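Local coordinates for protein filamentous hemagglutinin (PDB 1RWR) that serves as an adhesin of Bordetella pertussis and carries an N-terminal beta-helical domain that probably directs its export by the two-partner secretion pathway, at residues G219-I230 against Q243-T254. Numbering follows the deposited sequence.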
ATOM      1  N   GLY A 219      -7.163 -13.668  -0.487  1.00 14.32           N
ATOM      2  CA  GLY A 219      -5.794 -14.151  -0.426  1.00 15.06           C
ATOM      3  C   GLY A 219      -5.752 -15.662  -0.594  1.00 15.37           C
ATOM      4  O   GLY A 219      -6.504 -16.372   0.033  1.00 16.01           O
ATOM      5  N   THR A 220      -4.874 -16.138  -1.449  1.00 15.83           N
ATOM      6  CA  THR A 220      -4.606 -17.572  -1.614  1.00 16.43           C
ATOM      7  C   THR A 220      -3.541 -18.034  -0.644  1.00 16.31           C
ATOM      8  O   THR A 220      -2.972 -17.252   0.075  1.00 16.37           O
ATOM      9  CB  THR A 220      -4.112 -17.854  -3.045  1.00 15.85           C
ATOM     10  OG1 THR A 220      -2.874 -17.189  -3.277  1.00 16.63           O
ATOM     11  CG2 THR A 220      -5.022 -17.259  -4.113  1.00 17.00           C
ATOM     12  N   ALA A 221      -3.219 -19.323  -0.689  1.00 16.37           N
ATOM     13  CA  ALA A 221      -2.152 -19.849   0.146  1.00 16.68           C
ATOM     14  C   ALA A 221      -0.850 -19.096  -0.056  1.00 16.24           C
ATOM     15  O   ALA A 221      -0.077 -18.996   0.876  1.00 17.19           O
ATOM     16  CB  ALA A 221      -1.947 -21.342  -0.124  1.00 18.33           C
ATOM     17  N   ALA A 222      -0.620 -18.565  -1.261  1.00 14.99           N
ATOM     18  CA  ALA A 222       0.603 -17.820  -1.563  1.00 15.48           C
ATOM     19  C   ALA A 222       0.649 -16.442  -0.867  1.00 15.04           C
ATOM     20  O   ALA A 222       1.717 -15.859  -0.745  1.00 15.72           O
ATOM     21  CB  ALA A 222       0.775 -17.643  -3.046  1.00 15.82           C
ATOM     22  N   GLY A 223      -0.506 -15.951  -0.437  1.00 14.91           N
ATOM     23  CA  GLY A 223      -0.629 -14.612   0.141  1.00 13.97           C
ATOM     24  C   GLY A 223      -0.358 -14.572   1.641  1.00 14.16           C
ATOM     25  O   GLY A 223      -1.030 -13.835   2.360  1.00 14.03           O
ATOM     26  N   ALA A 224       0.630 -15.323   2.112  1.00 13.10           N
ATOM     27  CA  ALA A 224       0.995 -15.309   3.528  1.00 13.21           C
ATOM     28  C   ALA A 224       1.485 -13.915   3.928  1.00 13.24           C
ATOM     29  O   ALA A 224       2.078 -13.217   3.122  1.00 13.08           O
ATOM     30  CB  ALA A 224       2.072 -16.330   3.816  1.00 14.85           C
ATOM     31  N   MET A 225       1.204 -13.520   5.166  1.00 12.28           N
ATOM     32  CA  MET A 225       1.607 -12.207   5.671  1.00 12.53           C
ATOM     33  C   MET A 225       2.302 -12.311   7.013  1.00 12.09           C
ATOM     34  O   MET A 225       1.904 -13.117   7.873  1.00 12.07           O
ATOM     35  CB  MET A 225       0.402 -11.298   5.798  1.00 12.92           C
ATOM     36  CG  MET A 225      -0.396 -11.154   4.542  1.00 15.96           C
ATOM     37  SD  MET A 225      -1.827 -10.026   4.790  1.00 19.91           S
ATOM     38  CE  MET A 225      -2.939 -10.962   5.059  1.00 25.71           C
ATOM     39  N   TYR A 226       3.325 -11.472   7.183  1.00 12.17           N
ATOM     40  CA  TYR A 226       4.079 -11.364   8.427  1.00 12.03           C
ATOM     41  C   TYR A 226       4.276  -9.877   8.717  1.00 12.24           C
ATOM     42  O   TYR A 226       4.950  -9.173   7.976  1.00 12.12           O
ATOM     43  CB  TYR A 226       5.362 -12.136   8.286  1.00 12.81           C
ATOM     44  CG  TYR A 226       6.336 -12.052   9.449  1.00 14.29           C
ATOM     45  CD1 TYR A 226       5.931 -12.382  10.734  1.00 16.72           C
ATOM     46  CD2 TYR A 226       7.661 -11.692   9.253  1.00 17.78           C
ATOM     47  CE1 TYR A 226       6.813 -12.309  11.816  1.00 20.24           C
ATOM     48  CE2 TYR A 226       8.554 -11.611  10.341  1.00 19.69           C
ATOM     49  CZ  TYR A 226       8.098 -11.934  11.617  1.00 20.45           C
ATOM     50  OH  TYR A 226       8.912 -11.914  12.729  1.00 22.46           O
ATOM     51  N   GLY A 227       3.642  -9.389   9.783  1.00 13.13           N
ATOM     52  CA  GLY A 227       3.661  -7.979  10.106  1.00 13.22           C
ATOM     53  C   GLY A 227       3.538  -7.746  11.595  1.00 13.47           C
ATOM     54  O   GLY A 227       3.063  -8.614  12.338  1.00 13.74           O
ATOM     55  N   LYS A 228       4.023  -6.590  12.042  1.00 14.07           N
ATOM     56  CA  LYS A 228       4.064  -6.250  13.465  1.00 14.47           C
ATOM     57  C   LYS A 228       2.662  -6.257  14.057  1.00 13.95           C
ATOM     58  O   LYS A 228       2.417  -6.840  15.098  1.00 13.72           O
ATOM     59  CB  LYS A 228       4.787  -4.891  13.667  1.00 14.88           C
ATOM     60  CG  LYS A 228       4.908  -4.452  15.103  1.00 18.96           C
ATOM     61  CD  LYS A 228       5.894  -3.319  15.249  1.00 23.00           C
ATOM     62  CE  LYS A 228       5.373  -2.041  14.655  1.00 26.43           C
ATOM     63  NZ  LYS A 228       6.462  -1.037  14.670  1.00 29.89           N
ATOM     64  N   HIS A 229       1.753  -5.577  13.381  1.00 13.86           N
ATOM     65  CA  HIS A 229       0.335  -5.737  13.510  1.00 13.97           C
ATOM     66  C   HIS A 229      -0.176  -5.934  12.098  1.00 13.82           C
ATOM     67  O   HIS A 229       0.305  -5.271  11.169  1.00 15.17           O
ATOM     68  CB  HIS A 229      -0.345  -4.488  14.084  1.00 14.64           C
ATOM     69  CG  HIS A 229       0.258  -4.009  15.367  1.00 16.09           C
ATOM     70  ND1 HIS A 229       1.341  -3.161  15.394  1.00 18.43           N
ATOM     71  CD2 HIS A 229      -0.064  -4.250  16.665  1.00 18.41           C
ATOM     72  CE1 HIS A 229       1.673  -2.908  16.652  1.00 19.65           C
ATOM     73  NE2 HIS A 229       0.850  -3.573  17.442  1.00 18.84           N
ATOM     74  N   ILE A 230      -1.141  -6.817  11.945  1.00 12.99           N
ATOM     75  CA  ILE A 230      -1.834  -7.052  10.666  1.00 12.76           C
ATOM     76  C   ILE A 230      -3.307  -6.702  10.849  1.00 12.48           C
ATOM     77  O   ILE A 230      -3.965  -7.163  11.808  1.00 12.34           O
ATOM     78  CB  ILE A 230      -1.706  -8.521  10.236  1.00 12.55           C
ATOM     79  CG1 ILE A 230      -0.246  -8.930  10.071  1.00 13.98           C
ATOM     80  CG2 ILE A 230      -2.452  -8.776   8.913  1.00 12.59           C
ATOM     81  CD1 ILE A 230      -0.078 -10.399   9.798  1.00 14.98           C
ATOM     82  N   GLN A 243      -8.848 -15.136   3.372  1.00 16.32           N
ATOM     83  CA  GLN A 243      -7.399 -15.075   3.438  1.00 16.19           C
ATOM     84  C   GLN A 243      -6.906 -16.426   3.883  1.00 16.47           C
ATOM     85  O   GLN A 243      -6.860 -16.710   5.093  1.00 17.27           O
ATOM     86  CB  GLN A 243      -6.950 -13.970   4.403  1.00 16.70           C
ATOM     87  CG  GLN A 243      -5.401 -13.846   4.689  1.00 16.88           C
ATOM     88  CD  GLN A 243      -4.420 -13.920   3.477  1.00 20.36           C
ATOM     89  OE1 GLN A 243      -4.494 -14.815   2.646  1.00 22.50           O
ATOM     90  NE2 GLN A 243      -3.451 -13.016   3.436  1.00 20.30           N
ATOM     91  N   LEU A 244      -6.564 -17.255   2.893  1.00 15.54           N
ATOM     92  CA  LEU A 244      -6.067 -18.601   3.141  1.00 16.70           C
ATOM     93  C   LEU A 244      -4.561 -18.642   3.379  1.00 15.25           C
ATOM     94  O   LEU A 244      -4.050 -19.656   3.888  1.00 16.38           O
ATOM     95  CB  LEU A 244      -6.416 -19.508   1.978  1.00 18.10           C
ATOM     96  CG  LEU A 244      -7.877 -19.542   1.541  1.00 21.14           C
ATOM     97  CD1 LEU A 244      -8.054 -20.536   0.414  1.00 24.96           C
ATOM     98  CD2 LEU A 244      -8.749 -19.876   2.710  1.00 22.48           C
ATOM     99  N   GLY A 245      -3.857 -17.579   2.996  1.00 15.14           N
ATOM    100  CA  GLY A 245      -2.445 -17.379   3.334  1.00 14.66           C
ATOM    101  C   GLY A 245      -2.238 -17.252   4.840  1.00 13.62           C
ATOM    102  O   GLY A 245      -3.010 -16.562   5.486  1.00 14.25           O
ATOM    103  N   SER A 246      -1.241 -17.927   5.406  1.00 13.24           N
ATOM    104  CA  SER A 246      -0.996 -17.910   6.846  1.00 13.79           C
ATOM    105  C   SER A 246      -0.698 -16.496   7.294  1.00 12.71           C
ATOM    106  O   SER A 246      -0.019 -15.780   6.586  1.00 12.44           O
ATOM    107  CB  SER A 246       0.212 -18.777   7.176  1.00 15.45           C
ATOM    108  OG  SER A 246      -0.162 -20.116   6.936  1.00 22.31           O
ATOM    109  N   LEU A 247      -1.220 -16.110   8.456  1.00 11.91           N
ATOM    110  CA  LEU A 247      -0.974 -14.806   9.031  1.00 12.23           C
ATOM    111  C   LEU A 247      -0.121 -15.016  10.263  1.00 12.15           C
ATOM    112  O   LEU A 247      -0.462 -15.856  11.119  1.00 12.54           O
ATOM    113  CB  LEU A 247      -2.298 -14.170   9.415  1.00 11.56           C
ATOM    114  CG  LEU A 247      -3.270 -13.982   8.256  1.00 13.33           C
ATOM    115  CD1 LEU A 247      -4.516 -13.274   8.775  1.00 15.69           C
ATOM    116  CD2 LEU A 247      -2.691 -13.134   7.146  1.00 15.68           C
ATOM    117  N   SER A 248       0.911 -14.202  10.401  1.00 12.11           N
ATOM    118  CA  SER A 248       1.808 -14.296  11.542  1.00 13.23           C
ATOM    119  C   SER A 248       2.140 -12.920  12.025  1.00 12.79           C
ATOM    120  O   SER A 248       2.554 -12.094  11.232  1.00 13.92           O
ATOM    121  CB  SER A 248       3.073 -15.069  11.110  1.00 13.66           C
ATOM    122  OG  SER A 248       3.938 -15.286  12.220  1.00 16.14           O
ATOM    123  N   SER A 249       2.019 -12.658  13.330  1.00 12.42           N
ATOM    124  CA  SER A 249       2.303 -11.324  13.871  1.00 12.47           C
ATOM    125  C   SER A 249       2.783 -11.362  15.323  1.00 13.21           C
ATOM    126  O   SER A 249       2.203 -12.089  16.148  1.00 13.10           O
ATOM    127  CB  SER A 249       1.040 -10.466  13.834  1.00 12.93           C
ATOM    128  OG  SER A 249       1.278  -9.269  14.533  1.00 13.13           O
ATOM    129  N   PRO A 250       3.819 -10.602  15.669  1.00 13.80           N
ATOM    130  CA  PRO A 250       4.192 -10.526  17.085  1.00 14.94           C
ATOM    131  C   PRO A 250       3.114  -9.942  17.972  1.00 15.17           C
ATOM    132  O   PRO A 250       3.082 -10.284  19.147  1.00 16.38           O
ATOM    133  CB  PRO A 250       5.416  -9.646  17.087  1.00 15.85           C
ATOM    134  CG  PRO A 250       5.381  -8.943  15.863  1.00 17.29           C
ATOM    135  CD  PRO A 250       4.794  -9.898  14.822  1.00 14.54           C
ATOM    136  N   SER A 251       2.283  -9.034  17.468  1.00 15.33           N
ATOM    137  CA  SER A 251       1.495  -8.193  18.375  1.00 16.09           C
ATOM    138  C   SER A 251      -0.012  -8.122  18.156  1.00 16.18           C
ATOM    139  O   SER A 251      -0.742  -7.875  19.101  1.00 16.94           O
ATOM    140  CB  SER A 251       2.061  -6.776  18.358  1.00 17.01           C
ATOM    141  OG  SER A 251       3.393  -6.778  18.840  1.00 17.84           O
ATOM    142  N   ALA A 252      -0.500  -8.312  16.933  1.00 15.44           N
ATOM    143  CA  ALA A 252      -1.949  -8.316  16.714  1.00 14.73           C
ATOM    144  C   ALA A 252      -2.322  -8.728  15.312  1.00 14.18           C
ATOM    145  O   ALA A 252      -1.676  -8.329  14.354  1.00 13.03           O
ATOM    146  CB  ALA A 252      -2.581  -6.936  16.970  1.00 15.15           C
ATOM    147  N   ILE A 253      -3.439  -9.434  15.224  1.00 14.05           N
ATOM    148  CA  ILE A 253      -4.149  -9.647  13.967  1.00 14.62           C
ATOM    149  C   ILE A 253      -5.590  -9.250  14.201  1.00 13.81           C
ATOM    150  O   ILE A 253      -6.269  -9.767  15.125  1.00 13.84           O
ATOM    151  CB  ILE A 253      -4.031 -11.120  13.506  1.00 14.75           C
ATOM    152  CG1 ILE A 253      -2.595 -11.476  13.124  1.00 15.01           C
ATOM    153  CG2 ILE A 253      -4.975 -11.431  12.338  1.00 16.22           C
ATOM    154  CD1 ILE A 253      -2.345 -12.974  12.965  1.00 15.25           C
ATOM    155  N   THR A 254      -6.059  -8.341  13.387  1.00 13.55           N
ATOM    156  CA  THR A 254      -7.426  -7.851  13.467  1.00 14.15           C
ATOM    157  C   THR A 254      -8.070  -7.945  12.101  1.00 14.83           C
ATOM    158  O   THR A 254      -7.524  -7.434  11.115  1.00 14.58           O
ATOM    159  CB  THR A 254      -7.426  -6.403  13.928  1.00 15.50           C
ATOM    160  OG1 THR A 254      -6.647  -6.285  15.132  1.00 17.22           O
ATOM    161  CG2 THR A 254      -8.831  -5.909  14.264  1.00 18.31           C
TER
HETATM  162  O   HOH W   1       0.145 -19.788   3.503  1.00 16.81           O
HETATM  163  O   HOH W   2      -4.085  -5.488  14.291  1.00 20.07           O
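A chi1 of 171° swings the Ser-249 hydroxyl opposite its backbone nitrogen and close to the carbonyls of Gly-227 and Lys-228, while a bend at chi2 (45°) curls Gln-243 back toward Gly-219 and Gly-223. These two polar side chains mark the corners of neighbouring coils in this secretion domain's right-handed parallel beta-helix, and show how stacked turns are held where regular strand pairing lapses. Ser-249 OG accepts Ser-251 N at 3.1 Å, an ST turn. Between the corners the ladder is regular: Met-225 N donates to Ser-246 O at 2.9 Å, Met-225 O receives Ser-248 N, and Gly-227 N reaches Ser-248 O over a longer 3.3 Å. Beyond the second corner the pairing resumes, Ile-230 N meeting Ala-252 O almost straight (171°) and Thr-254 N returning to Ile-230 O.

At the first corner the register slips by two residues, because the type I turn of Thr-220 to Gly-223 lengthens 219-225 relative to 243-247. Gln-243 spans the slip, its OE1 taking Gly-245 N from above the amide plane and its less certainly placed NE2 directed at Gly-223 O. A water bridges the loops, accepting from Ser-246 N and donating to Ala-221 O.

Inward, Met-225 and Leu-247 run side by side into the core, where Met-225 meets Leu-169 and Ile-184; Ile-230 CB packs 4.2 Å from Ile-253 CG1 and its CD1 reaches Leu-247 CB. Outward, Ser-248 O sits at the Tyr-226 ring edge, 3.4 Å from Tyr-226 CD1, and the His-229 ring, its ND1 hydrogen-bonded to Asp-183 OD1, sets its edge atom CD2 3.7 Å from Ala-252 CB.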